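Local coordinates for uncharacterized protein (Streptococcus thermophilus, PDB 2QZI) that is of unknown function, a small, probably cytosolic DUF1827-family protein built around an antiparallel sheet with a helix packed on it, at residues R57-R68 and T88-F99. Sequence-based numbering, arbitrary orientation. Where two conformers were deposited one is given.
Sequences RAVKDNELEVIR and TVHTDKLIEISF
T88 meets the end of R68 from the opposite direction, its OG1, in the arginine conformer described, lying 2.8 Å from R68 NH1 at the edge of the guanidinium. A long arginine suits this place because it can reach from helix 61-74 to the outermost strand; its CG stands anti to the backbone N (chi1 -175°), and a bend at chi3 turns this conformer's head toward E65, whose OE2 makes a salt bridge with NH2 at 2.6 Å. Two residues along the strand, the H90 ring, also in one of two conformers, turns its edge to V59 O and L64 CD1, while I95 CG1 lies over one face. A type I turn from T91 to L94 then reverses the chain into a beta hairpin, and helix 61-74 rests on one face of this hairpin, at one edge of the antiparallel sheet, the axis of its 61-68 portion inclined 33° to strand 94-99. At the turn K93 suits both needs: its aliphatic CG lies near R57 O and its NZ makes a salt bridge with D92 OD2. Beyond it, alternate residues face the helix, and all are apolar; the beta-branched isoleucines favour strand geometry while filling this side. I95 CD1 lies 3.9 Å from V59 CG1 and 4.1 Å from L64 CG; I52 of the neighbouring strand 47-53 also touches both residues. I97 extends CD1 against L64 CD2, a tight 3.5 Å, and the same methyl lies over a face of the R68 guanidinium, burying NE without a polar partner. F99, its broad ring edge-on to R68 CG at 4.3 Å, also packs on Y48, I76 and L86.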
loop_
_atom_site.group_PDB
_atom_site.type_symbol
_atom_site.label_atom_id
_atom_site.label_comp_id
_atom_site.label_asym_id
_atom_site.label_seq_id
_atom_site.Cartn_x
_atom_site.Cartn_y
_atom_site.Cartn_z
ATOM N N ARG A 57 10.492 9.660 -10.670
ATOM C CA ARG A 57 11.091 10.521 -9.655
ATOM C C ARG A 57 11.052 9.839 -8.322
ATOM O O ARG A 57 10.382 8.821 -8.160
ATOM C CB ARG A 57 10.347 11.865 -9.562
ATOM C CG ARG A 57 8.814 11.766 -9.368
ATOM C CD ARG A 57 8.155 13.143 -9.124
ATOM N NE ARG A 57 6.689 13.058 -9.051
ATOM C CZ ARG A 57 6.002 12.572 -8.009
ATOM N NH1 ARG A 57 6.643 12.104 -6.903
ATOM N NH2 ARG A 57 4.667 12.528 -8.073
ATOM N N ALA A 58 11.784 10.403 -7.366
ATOM C CA ALA A 58 11.676 9.997 -5.981
ATOM C C ALA A 58 10.278 10.347 -5.463
ATOM O O ALA A 58 9.706 11.366 -5.842
ATOM C CB ALA A 58 12.778 10.689 -5.130
ATOM N N VAL A 59 9.710 9.490 -4.613
ATOM C CA VAL A 59 8.471 9.862 -3.942
ATOM C C VAL A 59 8.742 10.756 -2.735
ATOM O O VAL A 59 9.575 10.436 -1.845
ATOM C CB VAL A 59 7.475 8.660 -3.690
ATOM C CG1 VAL A 59 8.052 7.338 -4.126
ATOM C CG2 VAL A 59 6.935 8.642 -2.291
ATOM N N LYS A 60 8.065 11.904 -2.756
ATOM C CA LYS A 60 8.226 12.960 -1.749
ATOM C C LYS A 60 7.634 12.592 -0.382
ATOM O O LYS A 60 6.721 11.785 -0.292
ATOM C CB LYS A 60 7.583 14.261 -2.271
ATOM C CG LYS A 60 8.441 15.067 -3.278
ATOM C CD LYS A 60 8.562 14.393 -4.643
ATOM C CE LYS A 60 8.836 15.425 -5.755
ATOM N NZ LYS A 60 7.578 16.118 -6.206
ATOM N N ASP A 61 8.142 13.206 0.672
ATOM C CA ASP A 61 7.675 12.941 2.044
ATOM C C ASP A 61 6.193 13.245 2.342
ATOM O O ASP A 61 5.560 12.516 3.092
ATOM C CB ASP A 61 8.526 13.724 3.039
ATOM C CG ASP A 61 9.966 13.257 3.077
ATOM O OD1 ASP A 61 10.210 12.193 3.689
ATOM O OD2 ASP A 61 10.842 13.970 2.533
ATOM N N ASN A 62 5.671 14.336 1.793
ATOM C CA ASN A 62 4.274 14.732 1.996
ATOM C C ASN A 62 3.283 13.817 1.255
ATOM O O ASN A 62 2.184 13.543 1.732
ATOM C CB ASN A 62 4.075 16.202 1.590
ATOM C CG ASN A 62 3.712 16.376 0.098
ATOM O OD1 ASN A 62 2.540 16.203 -0.295
ATOM N ND2 ASN A 62 4.708 16.753 -0.731
ATOM N N GLU A 63 3.696 13.365 0.080
ATOM C CA GLU A 63 3.039 12.321 -0.655
ATOM C C GLU A 63 2.914 11.027 0.152
ATOM O O GLU A 63 1.830 10.420 0.191
ATOM C CB GLU A 63 3.899 12.055 -1.863
ATOM C CG GLU A 63 3.211 11.515 -3.045
ATOM C CD GLU A 63 4.104 11.566 -4.246
ATOM O OE1 GLU A 63 3.617 11.294 -5.355
ATOM O OE2 GLU A 63 5.301 11.889 -4.104
ATOM N N LEU A 64 4.018 10.604 0.783
ATOM C CA LEU A 64 4.042 9.400 1.567
ATOM C C LEU A 64 3.008 9.556 2.656
ATOM O O LEU A 64 2.253 8.638 2.911
ATOM C CB LEU A 64 5.412 9.228 2.250
ATOM C CG LEU A 64 5.968 7.872 2.701
ATOM C CD1 LEU A 64 6.856 7.967 3.973
ATOM C CD2 LEU A 64 4.952 6.832 2.922
ATOM N N GLU A 65 3.007 10.720 3.311
ATOM C CA GLU A 65 2.154 11.001 4.481
ATOM C C GLU A 65 0.650 11.009 4.140
ATOM O O GLU A 65 -0.172 10.436 4.879
ATOM C CB GLU A 65 2.584 12.321 5.143
ATOM C CG GLU A 65 3.668 12.195 6.289
ATOM C CD GLU A 65 4.682 10.995 6.173
ATOM O OE1 GLU A 65 5.804 11.210 5.600
ATOM O OE2 GLU A 65 4.364 9.869 6.690
ATOM N N VAL A 66 0.309 11.621 3.013
ATOM C CA VAL A 66 -1.044 11.632 2.485
ATOM C C VAL A 66 -1.506 10.212 2.129
ATOM O O VAL A 66 -2.639 9.824 2.408
ATOM C CB VAL A 66 -1.156 12.608 1.288
ATOM C CG1 VAL A 66 -2.449 12.425 0.500
ATOM C CG2 VAL A 66 -1.041 14.058 1.772
ATOM N N ILE A 67 -0.615 9.411 1.561
ATOM C CA ILE A 67 -1.006 8.067 1.115
ATOM C C ILE A 67 -1.218 7.156 2.307
ATOM O O ILE A 67 -2.179 6.361 2.360
ATOM C CB ILE A 67 0.020 7.455 0.128
ATOM C CG1 ILE A 67 -0.083 8.194 -1.275
ATOM C CG2 ILE A 67 -0.266 5.960 -0.086
ATOM C CD1 ILE A 67 1.171 7.968 -2.088
ATOM N N ARG A 68 -0.322 7.314 3.258
ATOM C CA ARG A 68 -0.363 6.487 4.455
ATOM C C ARG A 68 -1.613 6.820 5.250
ATOM O O ARG A 68 -2.280 5.894 5.730
ATOM C CB ARG A 68 0.887 6.663 5.331
ATOM C CG ARG A 68 0.902 5.692 6.520
ATOM C CD ARG A 68 1.866 6.125 7.661
ATOM N NE ARG A 68 3.137 5.420 7.629
ATOM C CZ ARG A 68 4.345 5.980 7.444
ATOM N NH1 ARG A 68 5.422 5.202 7.455
ATOM N NH2 ARG A 68 4.473 7.303 7.225
ATOM N N THR A 88 8.892 0.879 7.945
ATOM C CA THR A 88 8.863 1.620 6.655
ATOM C C THR A 88 10.240 1.482 6.030
ATOM O O THR A 88 11.203 1.841 6.624
ATOM C CB THR A 88 8.505 3.115 6.814
ATOM O OG1 THR A 88 7.346 3.209 7.630
ATOM C CG2 THR A 88 8.166 3.740 5.474
ATOM N N VAL A 89 10.292 0.891 4.840
ATOM C CA VAL A 89 11.558 0.694 4.161
ATOM C C VAL A 89 11.624 1.687 2.992
ATOM O O VAL A 89 10.819 1.608 2.059
ATOM C CB VAL A 89 11.737 -0.760 3.667
ATOM C CG1 VAL A 89 13.099 -0.854 2.837
ATOM C CG2 VAL A 89 11.691 -1.753 4.930
ATOM N N HIS A 90 12.601 2.579 3.062
ATOM C CA HIS A 90 12.806 3.593 2.039
ATOM C C HIS A 90 13.998 3.203 1.162
ATOM O O HIS A 90 15.115 3.127 1.635
ATOM C CB HIS A 90 13.118 4.925 2.726
ATOM C CG HIS A 90 12.287 6.071 2.252
ATOM N ND1 HIS A 90 12.640 6.848 1.165
ATOM C CD2 HIS A 90 11.150 6.612 2.749
ATOM C CE1 HIS A 90 11.735 7.795 0.993
ATOM N NE2 HIS A 90 10.832 7.685 1.949
ATOM N N THR A 91 13.726 2.938 -0.114
ATOM C CA THR A 91 14.787 2.853 -1.119
ATOM C C THR A 91 14.525 3.857 -2.243
ATOM O O THR A 91 13.543 4.602 -2.266
ATOM C CB THR A 91 14.877 1.454 -1.807
ATOM O OG1 THR A 91 13.642 1.174 -2.505
ATOM C CG2 THR A 91 15.187 0.358 -0.844
ATOM N N ASP A 92 15.396 3.765 -3.216
ATOM C CA ASP A 92 15.612 4.745 -4.246
ATOM C C ASP A 92 14.267 5.130 -4.873
ATOM O O ASP A 92 13.819 6.294 -4.801
ATOM C CB ASP A 92 16.618 4.152 -5.268
ATOM C CG ASP A 92 17.147 5.192 -6.250
ATOM O OD1 ASP A 92 18.182 5.818 -5.908
ATOM O OD2 ASP A 92 16.530 5.363 -7.350
ATOM N N LYS A 93 13.538 4.187 -5.401
ATOM C CA LYS A 93 12.241 4.670 -5.907
ATOM C C LYS A 93 11.064 3.902 -5.337
ATOM O O LYS A 93 10.017 3.781 -5.964
ATOM C CB LYS A 93 12.268 4.702 -7.436
ATOM C CG LYS A 93 13.201 5.795 -8.033
ATOM C CD LYS A 93 13.076 5.716 -9.555
ATOM C CE LYS A 93 14.165 6.410 -10.246
ATOM N NZ LYS A 93 15.477 5.967 -9.713
ATOM N N LEU A 94 11.269 3.353 -4.141
ATOM C CA LEU A 94 10.326 2.446 -3.564
ATOM C C LEU A 94 10.202 2.651 -2.053
ATOM O O LEU A 94 11.219 2.723 -1.321
ATOM C CB LEU A 94 10.738 1.019 -3.926
ATOM C CG LEU A 94 9.993 -0.145 -3.273
ATOM C CD1 LEU A 94 8.495 -0.176 -3.614
ATOM C CD2 LEU A 94 10.627 -1.497 -3.627
ATOM N N ILE A 95 8.960 2.775 -1.607
ATOM C CA ILE A 95 8.635 2.777 -0.209
ATOM C C ILE A 95 7.653 1.643 0.097
ATOM O O ILE A 95 6.651 1.440 -0.603
ATOM C CB ILE A 95 8.099 4.141 0.280
ATOM C CG1 ILE A 95 9.067 5.250 -0.117
ATOM C CG2 ILE A 95 7.974 4.155 1.826
ATOM C CD1 ILE A 95 8.366 6.562 -0.362
ATOM N N GLU A 96 8.008 0.921 1.146
ATOM C CA GLU A 96 7.348 -0.273 1.642
ATOM C C GLU A 96 6.951 -0.026 3.083
ATOM O O GLU A 96 7.797 0.117 3.932
ATOM C CB GLU A 96 8.335 -1.474 1.596
ATOM C CG GLU A 96 8.845 -1.684 0.154
ATOM C CD GLU A 96 9.909 -2.743 0.031
ATOM O OE1 GLU A 96 9.502 -3.879 -0.284
ATOM O OE2 GLU A 96 11.143 -2.451 0.209
ATOM N N ILE A 97 5.648 0.020 3.331
ATOM C CA ILE A 97 5.148 0.139 4.704
ATOM C C ILE A 97 4.440 -1.152 5.121
ATOM O O ILE A 97 3.532 -1.606 4.437
ATOM C CB ILE A 97 4.205 1.349 4.916
ATOM C CG1 ILE A 97 4.734 2.571 4.152
ATOM C CG2 ILE A 97 4.040 1.605 6.431
ATOM C CD1 ILE A 97 3.834 3.827 4.243
ATOM N N SER A 98 4.879 -1.732 6.237
ATOM C CA SER A 98 4.286 -2.961 6.760
ATOM C C SER A 98 3.515 -2.607 7.990
ATOM O O SER A 98 4.023 -1.887 8.850
ATOM C CB SER A 98 5.360 -3.983 7.146
ATOM O OG SER A 98 6.141 -4.139 5.957
ATOM N N PHE A 99 2.311 -3.159 8.078
ATOM C CA PHE A 99 1.436 -2.923 9.209
ATOM C C PHE A 99 1.121 -4.299 9.850
ATOM O O PHE A 99 0.220 -5.011 9.401
ATOM C CB PHE A 99 0.128 -2.264 8.794
ATOM C CG PHE A 99 0.265 -0.979 7.947
ATOM C CD1 PHE A 99 0.037 0.267 8.525
ATOM C CD2 PHE A 99 0.529 -1.032 6.587
ATOM C CE1 PHE A 99 0.081 1.476 7.769
ATOM C CE2 PHE A 99 0.586 0.148 5.797
ATOM C CZ PHE A 99 0.329 1.406 6.379
#